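Local atomic coordinates of SmhB (Serratia marcescens, PDB entry 6ZZ5), a protein that is one component of the tripartite alpha-pore-forming toxin Smh and probably takes part in building its membrane pore. Residues E62-L65 with K66-P70. Residues are numbered along the deposited sequence; the frame is centred on the assembly and turned at random.
Sequences EHYL and KDIQP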
# COMPACT_ATOMS: atom_id res chain seq x y z
N GLU A 62 5.30 -9.23 -7.85
CA GLU A 62 6.07 -10.25 -7.07
C GLU A 62 7.22 -9.54 -6.35
O GLU A 62 7.53 -9.87 -5.18
CB GLU A 62 6.61 -11.34 -7.99
CG GLU A 62 7.42 -12.42 -7.28
CD GLU A 62 6.56 -13.40 -6.50
OE1 GLU A 62 5.35 -13.10 -6.29
OE2 GLU A 62 7.12 -14.47 -6.08
N HIS A 63 7.89 -8.62 -7.02
CA HIS A 63 9.03 -7.88 -6.40
C HIS A 63 8.51 -7.10 -5.17
O HIS A 63 9.11 -7.16 -4.09
CB HIS A 63 9.71 -7.02 -7.44
CG HIS A 63 10.81 -6.19 -6.87
ND1 HIS A 63 11.84 -6.74 -6.08
CD2 HIS A 63 11.03 -4.86 -6.95
CE1 HIS A 63 12.66 -5.77 -5.73
NE2 HIS A 63 12.17 -4.61 -6.25
N TYR A 64 7.39 -6.41 -5.32
CA TYR A 64 6.77 -5.72 -4.17
C TYR A 64 6.52 -6.74 -3.05
O TYR A 64 6.96 -6.54 -1.88
CB TYR A 64 5.47 -4.97 -4.52
CG TYR A 64 4.99 -4.36 -3.24
CD1 TYR A 64 5.53 -3.17 -2.78
CD2 TYR A 64 4.06 -5.00 -2.46
CE1 TYR A 64 5.16 -2.66 -1.54
CE2 TYR A 64 3.64 -4.48 -1.25
CZ TYR A 64 4.24 -3.33 -0.77
OH TYR A 64 3.91 -2.82 0.46
N LEU A 65 5.81 -7.82 -3.39
CA LEU A 65 5.27 -8.76 -2.37
C LEU A 65 6.45 -9.42 -1.64
O LEU A 65 6.37 -9.56 -0.42
CB LEU A 65 4.37 -9.80 -3.01
CG LEU A 65 3.01 -9.29 -3.51
CD1 LEU A 65 2.26 -10.39 -4.29
CD2 LEU A 65 2.13 -8.87 -2.33
N LYS A 66 7.47 -9.86 -2.38
CA LYS A 66 8.51 -10.75 -1.86
C LYS A 66 9.61 -9.90 -1.25
O LYS A 66 10.25 -10.32 -0.25
CB LYS A 66 9.03 -11.73 -2.94
CG LYS A 66 8.07 -12.84 -3.35
CD LYS A 66 7.47 -13.70 -2.19
CE LYS A 66 6.30 -14.61 -2.56
NZ LYS A 66 4.99 -14.11 -2.06
N ASP A 67 9.88 -8.72 -1.79
CA ASP A 67 11.16 -8.05 -1.43
C ASP A 67 10.82 -6.78 -0.67
O ASP A 67 11.70 -6.27 -0.00
CB ASP A 67 12.03 -7.78 -2.66
CG ASP A 67 12.37 -9.01 -3.47
OD1 ASP A 67 12.71 -10.04 -2.85
OD2 ASP A 67 12.29 -8.93 -4.69
N ILE A 68 9.64 -6.20 -0.85
CA ILE A 68 9.41 -4.85 -0.25
C ILE A 68 8.47 -4.96 0.94
O ILE A 68 8.83 -4.36 2.02
CB ILE A 68 8.96 -3.82 -1.31
CG1 ILE A 68 9.96 -3.77 -2.46
CG2 ILE A 68 8.70 -2.47 -0.65
CD1 ILE A 68 9.54 -2.83 -3.57
N GLN A 69 7.32 -5.63 0.80
CA GLN A 69 6.40 -5.80 1.95
C GLN A 69 7.18 -6.22 3.21
O GLN A 69 6.84 -5.72 4.30
CB GLN A 69 5.28 -6.79 1.62
CG GLN A 69 4.21 -6.93 2.69
CD GLN A 69 3.19 -5.82 2.75
OE1 GLN A 69 3.24 -4.85 2.00
NE2 GLN A 69 2.24 -5.94 3.66
N PRO A 70 8.08 -7.24 3.20
CA PRO A 70 8.82 -7.64 4.41
C PRO A 70 9.64 -6.50 5.04
O PRO A 70 9.76 -6.48 6.29
CB PRO A 70 9.75 -8.79 4.00
CG PRO A 70 9.09 -9.30 2.74
CD PRO A 70 8.47 -8.09 2.06
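His63 and Asp67 meet through complementary torsions: the imidazole extends away from its own backbone N (chi1 176°), while the Asp67 carboxylate folds back beside its backbone N (chi1 -57°). One helical turn apart, they form a hydrogen bond from His63 ND1 to Asp67 OD2 of 2.6 Å. The acceptor offers its anti lone pair and lies in the ring plane, so the contact is at the ring edge, and the 59° between the ring and carboxylate planes rules out stacking. After Leu65 the helix widens. Gln69 N reaches back five residues to Tyr64 O at 2.9 Å, nearly straight, the signature of a pi-type turn. Ile68 N also bonds to Tyr64 O at 2.9 Å, but from above the carbonyl plane, so two donors share one acceptor. Pro70, whose N has no hydrogen to give, follows at the kink, its CD 3.6 Å from Leu65 O. On the buried side, Ile68 CG2 lies 3.7 Å from Tyr64 CE1, the two side chains crossing at about a right angle. Glu62, beside the Lys66 chain, is modelled in a salt bridge with Arg30, although its OE1 is less surely placed. Within helix 44-92 of this long helical bundle, Leu65 touches helix 4-30, His63 and Ile68 touch helix 99-151, and Tyr64 bridges the two.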